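Local structure of Sca-family protein (Rickettsia rickettsii, 4LQ8) at residues I73-P76 with Q77-N80; T93-D96 with L97-Q100; K113-S116 with T117-N121; A123-E126 with F127-A131; K140-S143 with I144-A147. The protein is of incompletely defined function, a 120 kDa rickettsial antigen that may take part in cell adhesion, the present chain being its N-terminal head domain. One frame throughout, in Å; residues are numbered along the deposited sequence.

Contact 1 (I73-P76 with Q77-N80); sequences IIQP and QKDN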
loop_
_atom_site.group_PDB
_atom_site.type_symbol
_atom_site.label_atom_id
_atom_site.label_comp_id
_atom_site.label_asym_id
_atom_site.label_seq_id
_atom_site.Cartn_x
_atom_site.Cartn_y
_atom_site.Cartn_z
ATOM N N ILE A 73 9.872 -0.242 2.443
ATOM C CA ILE A 73 8.878 -0.738 1.486
ATOM C C ILE A 73 8.998 -0.084 0.107
ATOM O O ILE A 73 9.246 -0.783 -0.882
ATOM C CB ILE A 73 7.410 -0.626 2.050
ATOM C CG1 ILE A 73 7.232 -1.362 3.437
ATOM C CG2 ILE A 73 6.354 -1.083 1.009
ATOM C CD1 ILE A 73 7.311 -2.993 3.412
ATOM N N ILE A 74 8.727 1.245 0.021
ATOM C CA ILE A 74 8.620 1.946 -1.269
ATOM C C ILE A 74 9.910 1.882 -2.101
ATOM O O ILE A 74 9.849 1.465 -3.259
ATOM C CB ILE A 74 8.083 3.391 -1.101
ATOM C CG1 ILE A 74 6.661 3.357 -0.457
ATOM C CG2 ILE A 74 8.092 4.167 -2.444
ATOM C CD1 ILE A 74 6.185 4.694 0.118
ATOM N N GLN A 75 11.043 2.330 -1.547
ATOM C CA GLN A 75 12.330 2.313 -2.261
ATOM C C GLN A 75 12.783 0.880 -2.588
ATOM O O GLN A 75 13.051 0.637 -3.759
ATOM C CB GLN A 75 13.418 3.133 -1.524
ATOM C CG GLN A 75 14.693 3.378 -2.360
ATOM C CD GLN A 75 14.409 4.192 -3.586
ATOM O OE1 GLN A 75 13.791 5.266 -3.527
ATOM N NE2 GLN A 75 14.792 3.669 -4.734
ATOM N N PRO A 76 12.781 -0.109 -1.664
ATOM C CA PRO A 76 13.192 -1.478 -2.063
ATOM C C PRO A 76 12.316 -2.117 -3.142
ATOM O O PRO A 76 12.834 -2.892 -3.949
ATOM C CB PRO A 76 13.134 -2.274 -0.741
ATOM C CG PRO A 76 13.306 -1.258 0.311
ATOM C CD PRO A 76 12.543 -0.057 -0.204
ATOM N N GLN A 77 11.007 -1.807 -3.175
ATOM C CA GLN A 77 10.121 -2.337 -4.217
ATOM C C GLN A 77 10.593 -1.826 -5.575
ATOM O O GLN A 77 10.707 -2.610 -6.519
ATOM C CB GLN A 77 8.661 -1.950 -3.989
ATOM C CG GLN A 77 7.995 -2.735 -2.873
ATOM C CD GLN A 77 6.618 -2.185 -2.585
ATOM O OE1 GLN A 77 6.324 -0.990 -2.771
ATOM N NE2 GLN A 77 5.753 -3.044 -2.124
ATOM N N LYS A 78 10.885 -0.512 -5.653
ATOM C CA LYS A 78 11.435 0.156 -6.832
ATOM C C LYS A 78 12.791 -0.424 -7.197
ATOM O O LYS A 78 13.032 -0.655 -8.368
ATOM C CB LYS A 78 11.620 1.662 -6.559
ATOM C CG LYS A 78 10.329 2.448 -6.506
ATOM C CD LYS A 78 10.648 3.901 -6.260
ATOM C CE LYS A 78 9.402 4.748 -6.164
ATOM N NZ LYS A 78 9.750 6.147 -5.803
ATOM N N ASP A 79 13.664 -0.671 -6.202
ATOM C CA ASP A 79 15.021 -1.188 -6.437
ATOM C C ASP A 79 15.022 -2.603 -7.006
ATOM O O ASP A 79 15.747 -2.864 -7.970
ATOM C CB ASP A 79 15.889 -1.107 -5.177
ATOM C CG ASP A 79 16.177 0.297 -4.684
ATOM O OD1 ASP A 79 15.970 1.267 -5.471
ATOM O OD2 ASP A 79 16.616 0.435 -3.516
ATOM N N ASN A 80 14.204 -3.507 -6.440
ATOM C CA ASN A 80 14.088 -4.858 -6.981
ATOM C C ASN A 80 13.472 -4.822 -8.373
ATOM O O ASN A 80 13.933 -5.551 -9.235
ATOM C CB ASN A 80 13.314 -5.776 -6.066
ATOM C CG ASN A 80 14.083 -6.081 -4.828
ATOM O OD1 ASN A 80 15.059 -6.811 -4.857
ATOM N ND2 ASN A 80 13.642 -5.542 -3.715
HETATM O O HOH W 1 7.140 1.147 -4.346
HETATM O O HOH W 2 11.166 5.984 -3.272
#

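Contact 2 (T93-D96 with L97-Q100); sequences TDRD and LAEQ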
loop_
_atom_site.group_PDB
_atom_site.type_symbol
_atom_site.label_atom_id
_atom_site.label_comp_id
_atom_site.label_asym_id
_atom_site.label_seq_id
_atom_site.Cartn_x
_atom_site.Cartn_y
_atom_site.Cartn_z
ATOM N N THR A 93 16.135 -8.380 -28.093
ATOM C CA THR A 93 16.831 -8.621 -29.369
ATOM C C THR A 93 17.333 -7.274 -29.918
ATOM O O THR A 93 18.414 -7.210 -30.493
ATOM C CB THR A 93 15.969 -9.444 -30.371
ATOM O OG1 THR A 93 14.677 -8.848 -30.513
ATOM C CG2 THR A 93 15.804 -10.904 -29.948
ATOM N N ASP A 94 16.575 -6.189 -29.668
ATOM C CA ASP A 94 16.977 -4.850 -30.077
ATOM C C ASP A 94 18.008 -4.328 -29.058
ATOM O O ASP A 94 17.645 -3.835 -27.994
ATOM C CB ASP A 94 15.744 -3.929 -30.202
ATOM C CG ASP A 94 16.004 -2.571 -30.817
ATOM O OD1 ASP A 94 17.192 -2.168 -30.904
ATOM O OD2 ASP A 94 15.024 -1.874 -31.130
ATOM N N ARG A 95 19.292 -4.496 -29.382
ATOM C CA ARG A 95 20.425 -4.103 -28.543
ATOM C C ARG A 95 20.601 -2.593 -28.437
ATOM O O ARG A 95 21.068 -2.109 -27.406
ATOM C CB ARG A 95 21.737 -4.793 -28.999
ATOM C CG ARG A 95 21.698 -6.338 -29.009
ATOM C CD ARG A 95 21.145 -6.984 -27.743
ATOM N NE ARG A 95 21.773 -6.469 -26.521
ATOM C CZ ARG A 95 21.166 -6.396 -25.344
ATOM N NH1 ARG A 95 19.910 -6.815 -25.207
ATOM N NH2 ARG A 95 21.799 -5.886 -24.297
ATOM N N ASP A 96 20.238 -1.858 -29.491
ATOM C CA ASP A 96 20.260 -0.392 -29.514
ATOM C C ASP A 96 19.271 0.129 -28.469
ATOM O O ASP A 96 19.632 0.985 -27.671
ATOM C CB ASP A 96 19.897 0.142 -30.915
ATOM C CG ASP A 96 20.892 -0.255 -31.992
ATOM O OD1 ASP A 96 22.085 -0.465 -31.656
ATOM O OD2 ASP A 96 20.486 -0.343 -33.168
ATOM N N LEU A 97 18.050 -0.433 -28.434
ATOM C CA LEU A 97 17.029 -0.050 -27.457
ATOM C C LEU A 97 17.430 -0.470 -26.034
ATOM O O LEU A 97 17.263 0.323 -25.104
ATOM C CB LEU A 97 15.650 -0.614 -27.844
ATOM C CG LEU A 97 14.461 -0.314 -26.893
ATOM C CD1 LEU A 97 14.240 1.195 -26.713
ATOM C CD2 LEU A 97 13.197 -0.978 -27.402
ATOM N N ALA A 98 17.966 -1.710 -25.872
ATOM C CA ALA A 98 18.419 -2.251 -24.581
ATOM C C ALA A 98 19.476 -1.347 -23.964
ATOM O O ALA A 98 19.378 -1.013 -22.783
ATOM C CB ALA A 98 18.976 -3.654 -24.760
ATOM N N GLU A 99 20.457 -0.911 -24.775
ATOM C CA GLU A 99 21.542 -0.022 -24.330
ATOM C C GLU A 99 21.052 1.395 -24.040
ATOM O O GLU A 99 21.504 2.009 -23.076
ATOM C CB GLU A 99 22.713 -0.031 -25.333
ATOM C CG GLU A 99 23.978 0.675 -24.857
ATOM C CD GLU A 99 24.567 0.339 -23.489
ATOM O OE1 GLU A 99 24.643 -0.860 -23.126
ATOM O OE2 GLU A 99 24.978 1.291 -22.787
ATOM N N GLN A 100 20.124 1.910 -24.850
ATOM C CA GLN A 100 19.576 3.249 -24.617
ATOM C C GLN A 100 18.799 3.284 -23.288
ATOM O O GLN A 100 19.024 4.175 -22.464
ATOM C CB GLN A 100 18.688 3.711 -25.779
ATOM C CG GLN A 100 18.001 5.052 -25.484
ATOM C CD GLN A 100 17.418 5.626 -26.738
ATOM O OE1 GLN A 100 18.134 6.079 -27.630
ATOM N NE2 GLN A 100 16.119 5.541 -26.863
#

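Contact 3 (K113-S116 with T117-N121); sequences KTLS and TFFGN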
loop_
_atom_site.group_PDB
_atom_site.type_symbol
_atom_site.label_atom_id
_atom_site.label_comp_id
_atom_site.label_asym_id
_atom_site.label_seq_id
_atom_site.Cartn_x
_atom_site.Cartn_y
_atom_site.Cartn_z
ATOM N N LYS A 113 17.391 8.860 -6.860
ATOM C CA LYS A 113 17.233 7.452 -6.479
ATOM C C LYS A 113 15.747 7.012 -6.406
ATOM O O LYS A 113 15.458 5.826 -6.564
ATOM C CB LYS A 113 18.011 7.128 -5.178
ATOM C CG LYS A 113 17.326 7.540 -3.874
ATOM C CD LYS A 113 18.094 7.015 -2.678
ATOM C CE LYS A 113 17.297 7.105 -1.403
ATOM N NZ LYS A 113 18.102 6.694 -0.224
ATOM N N THR A 114 14.813 7.969 -6.204
ATOM C CA THR A 114 13.363 7.716 -6.143
ATOM C C THR A 114 12.785 7.476 -7.555
ATOM O O THR A 114 11.639 7.050 -7.674
ATOM C CB THR A 114 12.609 8.838 -5.360
ATOM O OG1 THR A 114 12.390 9.965 -6.215
ATOM C CG2 THR A 114 13.327 9.262 -4.064
ATOM N N LEU A 115 13.576 7.782 -8.618
ATOM C CA LEU A 115 13.234 7.595 -10.044
ATOM C C LEU A 115 11.864 8.128 -10.426
ATOM O O LEU A 115 11.099 7.475 -11.139
ATOM C CB LEU A 115 13.384 6.116 -10.438
ATOM C CG LEU A 115 14.837 5.604 -10.478
ATOM C CD1 LEU A 115 14.877 4.114 -10.350
ATOM C CD2 LEU A 115 15.533 6.017 -11.757
ATOM N N SER A 116 11.555 9.325 -9.933
ATOM C CA SER A 116 10.269 9.982 -10.149
ATOM C C SER A 116 9.966 10.159 -11.675
ATOM O O SER A 116 8.880 9.799 -12.132
ATOM C CB SER A 116 10.246 11.315 -9.401
ATOM O OG SER A 116 8.992 11.957 -9.550
ATOM N N THR A 117 10.953 10.617 -12.450
ATOM C CA THR A 117 10.799 10.797 -13.903
ATOM C C THR A 117 10.625 9.437 -14.605
ATOM O O THR A 117 9.724 9.305 -15.418
ATOM C CB THR A 117 11.939 11.665 -14.481
ATOM O OG1 THR A 117 11.945 12.900 -13.766
ATOM C CG2 THR A 117 11.765 11.951 -15.989
ATOM N N PHE A 118 11.442 8.426 -14.247
ATOM C CA PHE A 118 11.312 7.088 -14.816
ATOM C C PHE A 118 9.881 6.544 -14.652
ATOM O O PHE A 118 9.282 6.100 -15.632
ATOM C CB PHE A 118 12.303 6.109 -14.161
ATOM C CG PHE A 118 12.237 4.718 -14.760
ATOM C CD1 PHE A 118 12.944 4.406 -15.922
ATOM C CD2 PHE A 118 11.449 3.732 -14.183
ATOM C CE1 PHE A 118 12.869 3.121 -16.487
ATOM C CE2 PHE A 118 11.368 2.455 -14.754
ATOM C CZ PHE A 118 12.088 2.157 -15.893
ATOM N N PHE A 119 9.351 6.545 -13.416
ATOM C CA PHE A 119 8.029 5.956 -13.144
ATOM C C PHE A 119 6.864 6.777 -13.680
ATOM O O PHE A 119 5.818 6.204 -13.978
ATOM C CB PHE A 119 7.845 5.623 -11.654
ATOM C CG PHE A 119 8.666 4.420 -11.242
ATOM C CD1 PHE A 119 8.281 3.135 -11.610
ATOM C CD2 PHE A 119 9.839 4.573 -10.497
ATOM C CE1 PHE A 119 9.080 2.036 -11.296
ATOM C CE2 PHE A 119 10.618 3.471 -10.155
ATOM C CZ PHE A 119 10.233 2.206 -10.553
ATOM N N GLY A 120 7.062 8.078 -13.867
ATOM C CA GLY A 120 6.033 8.935 -14.445
ATOM C C GLY A 120 6.054 8.972 -15.964
ATOM O O GLY A 120 5.212 9.636 -16.581
ATOM N N ASN A 121 7.021 8.266 -16.602
ATOM C CA ASN A 121 7.134 8.293 -18.068
ATOM C C ASN A 121 6.315 7.163 -18.680
ATOM O O ASN A 121 6.678 6.011 -18.471
ATOM C CB ASN A 121 8.619 8.212 -18.491
ATOM C CG ASN A 121 8.862 8.345 -19.979
ATOM O OD1 ASN A 121 7.953 8.286 -20.827
ATOM N ND2 ASN A 121 10.103 8.533 -20.328
#

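Contact 4 (A123-E126 with F127-A131); sequences ANRE and FIDKA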
loop_
_atom_site.group_PDB
_atom_site.type_symbol
_atom_site.label_atom_id
_atom_site.label_comp_id
_atom_site.label_asym_id
_atom_site.label_seq_id
_atom_site.Cartn_x
_atom_site.Cartn_y
_atom_site.Cartn_z
ATOM N N ALA A 123 6.392 5.856 -21.529
ATOM C CA ALA A 123 7.240 5.003 -22.384
ATOM C C ALA A 123 7.901 3.853 -21.598
ATOM O O ALA A 123 8.329 2.879 -22.217
ATOM C CB ALA A 123 8.287 5.829 -23.119
ATOM N N ASN A 124 7.915 3.923 -20.241
ATOM C CA ASN A 124 8.493 2.849 -19.411
ATOM C C ASN A 124 7.497 1.817 -18.938
ATOM O O ASN A 124 7.910 0.799 -18.370
ATOM C CB ASN A 124 9.278 3.397 -18.219
ATOM C CG ASN A 124 10.424 4.265 -18.628
ATOM O OD1 ASN A 124 10.609 5.348 -18.103
ATOM N ND2 ASN A 124 11.204 3.791 -19.559
ATOM N N ARG A 125 6.206 2.047 -19.189
ATOM C CA ARG A 125 5.112 1.175 -18.757
ATOM C C ARG A 125 5.270 -0.274 -19.214
ATOM O O ARG A 125 5.083 -1.166 -18.402
ATOM C CB ARG A 125 3.741 1.752 -19.173
ATOM C CG ARG A 125 2.536 1.074 -18.491
ATOM C CD ARG A 125 1.187 1.597 -18.998
ATOM N NE ARG A 125 0.676 2.734 -18.219
ATOM C CZ ARG A 125 0.910 4.018 -18.494
ATOM N NH1 ARG A 125 1.673 4.356 -19.524
ATOM N NH2 ARG A 125 0.391 4.971 -17.734
ATOM N N GLU A 126 5.601 -0.517 -20.486
ATOM C CA GLU A 126 5.777 -1.886 -20.985
ATOM C C GLU A 126 6.955 -2.600 -20.309
ATOM O O GLU A 126 6.837 -3.781 -19.994
ATOM C CB GLU A 126 5.883 -1.941 -22.522
ATOM C CG GLU A 126 7.124 -1.277 -23.118
ATOM C CD GLU A 126 7.318 -1.492 -24.610
ATOM O OE1 GLU A 126 8.370 -2.051 -24.996
ATOM O OE2 GLU A 126 6.422 -1.093 -25.392
ATOM N N PHE A 127 8.060 -1.877 -20.038
ATOM C CA PHE A 127 9.230 -2.434 -19.339
ATOM C C PHE A 127 8.854 -2.771 -17.901
ATOM O O PHE A 127 9.198 -3.854 -17.414
ATOM C CB PHE A 127 10.420 -1.459 -19.377
ATOM C CG PHE A 127 10.975 -1.245 -20.766
ATOM C CD1 PHE A 127 11.876 -2.151 -21.324
ATOM C CD2 PHE A 127 10.602 -0.138 -21.518
ATOM C CE1 PHE A 127 12.371 -1.964 -22.624
ATOM C CE2 PHE A 127 11.108 0.056 -22.806
ATOM C CZ PHE A 127 11.988 -0.860 -23.351
ATOM N N ILE A 128 8.091 -1.868 -17.244
ATOM C CA ILE A 128 7.650 -2.034 -15.855
ATOM C C ILE A 128 6.730 -3.252 -15.782
ATOM O O ILE A 128 6.966 -4.148 -14.962
ATOM C CB ILE A 128 6.988 -0.721 -15.309
ATOM C CG1 ILE A 128 8.034 0.398 -15.074
ATOM C CG2 ILE A 128 6.165 -0.976 -14.033
ATOM C CD1 ILE A 128 7.427 1.863 -15.031
ATOM N N ASP A 129 5.709 -3.296 -16.676
ATOM C CA ASP A 129 4.716 -4.377 -16.750
ATOM C C ASP A 129 5.321 -5.726 -17.017
ATOM O O ASP A 129 4.892 -6.690 -16.392
ATOM C CB ASP A 129 3.608 -4.070 -17.775
ATOM C CG ASP A 129 2.654 -2.976 -17.331
ATOM O OD1 ASP A 129 2.720 -2.567 -16.143
ATOM O OD2 ASP A 129 1.868 -2.505 -18.173
ATOM N N LYS A 130 6.303 -5.813 -17.937
ATOM C CA LYS A 130 6.967 -7.090 -18.237
ATOM C C LYS A 130 7.821 -7.587 -17.056
ATOM O O LYS A 130 7.933 -8.799 -16.856
ATOM C CB LYS A 130 7.804 -7.008 -19.525
ATOM C CG LYS A 130 6.967 -7.093 -20.793
ATOM C CD LYS A 130 7.831 -6.881 -22.041
ATOM C CE LYS A 130 7.037 -6.966 -23.324
ATOM N NZ LYS A 130 7.916 -6.919 -24.521
ATOM N N ALA A 131 8.437 -6.666 -16.292
ATOM C CA ALA A 131 9.246 -7.050 -15.134
ATOM C C ALA A 131 8.339 -7.533 -13.995
ATOM O O ALA A 131 8.649 -8.546 -13.369
ATOM C CB ALA A 131 10.104 -5.882 -14.670
#

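Contact 5 (K140-S143 with I144-A147); sequences KLES and IEIA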
loop_
_atom_site.group_PDB
_atom_site.type_symbol
_atom_site.label_atom_id
_atom_site.label_comp_id
_atom_site.label_asym_id
_atom_site.label_seq_id
_atom_site.Cartn_x
_atom_site.Cartn_y
_atom_site.Cartn_z
ATOM N N LYS A 140 10.870 -11.879 -4.515
ATOM C CA LYS A 140 11.710 -10.891 -3.846
ATOM C C LYS A 140 10.842 -9.828 -3.162
ATOM O O LYS A 140 11.046 -9.526 -1.983
ATOM C CB LYS A 140 12.672 -10.206 -4.834
ATOM C CG LYS A 140 13.697 -11.149 -5.436
ATOM C CD LYS A 140 14.677 -10.399 -6.324
ATOM C CE LYS A 140 15.779 -11.327 -6.804
ATOM N NZ LYS A 140 15.350 -12.156 -7.943
ATOM N N LEU A 141 9.859 -9.292 -3.888
ATOM C CA LEU A 141 8.962 -8.266 -3.337
ATOM C C LEU A 141 8.249 -8.784 -2.097
ATOM O O LEU A 141 8.236 -8.108 -1.073
ATOM C CB LEU A 141 7.951 -7.779 -4.391
ATOM C CG LEU A 141 8.561 -7.060 -5.600
ATOM C CD1 LEU A 141 7.501 -6.718 -6.602
ATOM C CD2 LEU A 141 9.306 -5.792 -5.176
ATOM N N GLU A 142 7.741 -10.021 -2.171
ATOM C CA GLU A 142 7.044 -10.644 -1.052
ATOM C C GLU A 142 7.893 -10.739 0.223
ATOM O O GLU A 142 7.397 -10.372 1.297
ATOM C CB GLU A 142 6.478 -12.013 -1.446
ATOM C CG GLU A 142 5.329 -11.894 -2.444
ATOM C CD GLU A 142 4.704 -13.206 -2.879
ATOM O OE1 GLU A 142 4.946 -14.228 -2.200
ATOM O OE2 GLU A 142 3.943 -13.212 -3.873
ATOM N N SER A 143 9.151 -11.225 0.126
ATOM C CA SER A 143 9.968 -11.367 1.322
ATOM C C SER A 143 10.359 -10.011 1.902
ATOM O O SER A 143 10.372 -9.881 3.112
ATOM C CB SER A 143 11.193 -12.251 1.083
ATOM O OG SER A 143 12.194 -11.534 0.388
ATOM N N ILE A 144 10.614 -8.993 1.058
ATOM C CA ILE A 144 10.959 -7.676 1.601
ATOM C C ILE A 144 9.728 -6.977 2.171
ATOM O O ILE A 144 9.875 -6.182 3.094
ATOM C CB ILE A 144 11.797 -6.772 0.651
ATOM C CG1 ILE A 144 11.053 -6.361 -0.636
ATOM C CG2 ILE A 144 13.114 -7.499 0.339
ATOM C CD1 ILE A 144 10.383 -4.995 -0.637
ATOM N N GLU A 145 8.527 -7.285 1.653
ATOM C CA GLU A 145 7.283 -6.703 2.167
ATOM C C GLU A 145 6.954 -7.224 3.563
ATOM O O GLU A 145 6.675 -6.414 4.448
ATOM C CB GLU A 145 6.106 -6.944 1.207
ATOM C CG GLU A 145 6.104 -5.976 0.037
ATOM C CD GLU A 145 5.476 -6.516 -1.234
ATOM O OE1 GLU A 145 4.929 -7.640 -1.208
ATOM O OE2 GLU A 145 5.514 -5.802 -2.259
ATOM N N ILE A 146 7.004 -8.558 3.758
ATOM C CA ILE A 146 6.729 -9.208 5.039
ATOM C C ILE A 146 7.741 -8.726 6.100
ATOM O O ILE A 146 7.333 -8.296 7.179
ATOM C CB ILE A 146 6.690 -10.762 4.878
ATOM C CG1 ILE A 146 5.425 -11.204 4.078
ATOM C CG2 ILE A 146 6.793 -11.492 6.254
ATOM C CD1 ILE A 146 5.521 -12.599 3.448
ATOM N N ALA A 147 9.044 -8.756 5.760
ATOM C CA ALA A 147 10.120 -8.315 6.654
ATOM C C ALA A 147 10.042 -6.805 6.896
ATOM O O ALA A 147 10.237 -6.372 8.022
ATOM C CB ALA A 147 11.478 -8.694 6.071
#

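Contact 1 (I73-P76 with Q77-N80)
Q77 follows I73 by one turn of the alpha-helix 64-90, and its N donates to I73 O at 3.1 Å. Its side chain runs beside that of I73, the flat amide brushing the methyl branch: NE2 lies 3.7 Å from I73 CG2. A glutamine suits this buried place because it offers aliphatic carbon to the isoleucine and a polar end to neighbours. NE2 is a donor to E145 and to the carbonyl of S278, and OE1 receives a proton from a water that gives its other one to I74 O. The same I74 O takes the backbone N of K78, so two donors grip it. K78 stretches out fully alongside I74, whose CG2 meets CE at 4.0 Å. Its buried ammonium is well supplied, with the carbonyls of T114 and Q324 and a second water that also donates to Q75 OE1. D79 binds Q75 twice, through the backbone and through the side chains. Bent at chi2 (63°), the glutamine leans forward along the helix and delivers NE2 to D79 OD1 at 2.8 Å. The acceptor lies in the plane of the amide, but the amide comes to the syn side of the oxygen from 34° outside the carboxylate plane. NE2 also reaches K113 O, a link to the loop that follows helix 95-111. P76 has no N-H to give to the turn before it, and the helix kinks there, yet P76 O is a normal acceptor: it takes N80 N at 2.9 Å and, weakly, N80 ND2 at 2.8 Å.

Contact 2 (T93-D96 with L97-Q100)
The backbone of D94 (phi -79°, psi 95°) is still outside the helix, and from there the chain turns so that A98 N donates to D94 O at 3.0 Å, starting helix 95-111. D94 is its N-cap residue. An aspartate fits here because its short side chain can bend over to the first turn, whose N-H groups have no preceding carbonyl within the helix. OD1 accepts from L97 N at 3.1 Å, and the N-H comes from above the carboxylate, 66° out of its plane. The side chains of D94 and L97 cross at about a right angle, with OD2 set 3.6 Å from L97 CB. The negative charge also lies at the positive end of the helix dipole, which probably steadies it, and D96 in the first turn may gain in the same way. Two more main-chain bonds carry the helix on, E99 N to R95 O and Q100 N to D96 O. R95 behaves differently: its NH1 donates to the carbonyls of L89, near the end of helix 64-90, and of L92 just beyond it, tying that end to the start of this helix. Folded at chi2 and chi3, the arginine carries its guanidinium forward to the methyl group of A98, small enough to let it pass closely; A98 CB sits against one face, toward the rim, 3.3 Å from NH1.

Contact 3 (K113-S116 with T117-N121)
L115 has positive backbone angles (phi 48°, psi 44°), a left-handed conformation that swings the chain into helix 116-120 and leaves L115 O facing along it. With CG anti to its own carbonyl carbon, the leucine lies beside F118, and the two side chains point the same way, CB to CB at 3.9 Å. F119 has its ring come down next to the same leucine: CE2 is 3.8 Å from L115 CB, and CD2 is 3.2 Å from L115 O, approached obliquely. That oxygen is also the acceptor of F119 N at 3.0 Å. F118 puts CD2 over the centre of the F119 ring. Large apolar groups suit these places because the cluster faces I82, I85 and L81 of helix 64-90. G120 N donates to S116 O at 3.0 Å, and a glycine fits because there is little room for a side chain by that oxygen. As the residue at the N-cap position, L115 has no polar side chain to offer the helix start, and acidic residues earlier in the chain serve instead: D112 accepts from S116 N and E108 from F118 N. This is a short helical link between two helices, 95-111 and 125-132, with two phenylalanines packed against the long helix 64-90.

Contact 4 (A123-E126 with F127-A131)
The carboxylate of E126 stands over the ring of F127, the two planes turned 39° apart. OE1 is 4.0 Å above the ring plane and displaced toward its rim. The glutamate gets there because its CG sits in the crowded position between backbone N and carbonyl carbon (chi1 66°), beyond which the chain is straight. A carboxylate oxygen over the negative face of a ring is, if anything, probably unfavourable, so this is loose packing at an exposed place. The ring edge is better matched: A123 O lies in the plane of the ring, 3.8 Å from CD2, where the partial positive charge of the C-H groups is directed. The phenylalanine also packs on L89 and L92, the reason for a large apolar residue at this position of helix 125-132, whose first turn is built here. I128, one residue on, is buried and lies against N124: CG1 is 3.3 Å from N124 O, and CD1 is 4.0 Å from N124 CB. The same carbonyl takes I128 N at 2.9 Å, almost straight along its own bond direction. F118 and F119 of helix 116-120 also pack against the isoleucine. R125 and D129 run side by side with guanidinium and carboxylate planes 68° apart, and the aliphatic part of the arginine does the touching, CG to OD2 at 3.7 Å. Their charged ends stay separate, NE and OD2 5.4 Å apart, while the backbone bond D129 N to R125 O is short, at 2.8 Å.

Contact 5 (K140-S143 with I144-A147)
I144 and E145 both lean on carbonyl oxygens of the preceding turn of helix 135-155, and an ordinary i to i+4 alpha-helical bond goes with each. I144 N donates to K140 O, and CG1 of the same residue sits 3.4 Å from that oxygen and 3.3 Å from L141 O. The branch reaches both because chi1 is 65°, which places it between the backbone N and the carbonyl carbon, over the helix; chi2 is 97°, away from a staggered value. This shape brings CD1 against P76 of helix 64-90. E145 N donates to L141 O at 2.9 Å. The carboxylate of E145 also lies close by, OE1 being 3.3 Å from L141 O, but these are two acceptors and no hydrogen bond joins them. Partners from other parts of the fold hold the glutamate: H297 gives NE2 to OE1, and the backbone N of K280 joins Q77 at OE2. Three donors around one buried carboxylate help to account for an acid here, and they probably favour its charged form. E142, on the first segment, pairs with K138 just before it in a salt bridge and accepts from the N of G298, connecting this face of the helix to the loop after strand 292-297. S143 is exposed and small; its OG makes a weak bond to K140 O. I146 packs on H297 and V257, its N on E142 O at 3.1 Å and its CD1 3.6 Å from the same oxygen.

How the contacts relate
Contact 1, on the long helix 64-90, is flanked by two others. Its centre is about 12 Å from that of contact 3, which it meets through K78 NZ and T114 O at 2.8 Å, and about 10 Å from that of contact 5, where Q77 NE2 and E145 OE2 are 2.8 Å apart. Contacts 3 and 4 join by apolar packing, F119 CD1 to I128 CD1 at 3.7 Å. Contact 4 passes on to contact 2 more loosely, L97 CD2 to F127 CZ at 4.2 Å. Contacts 2 and 5 are remote, their centres about 31 Å apart. The five thus trace a helical bundle leading away from the strand-rich part of the head domain.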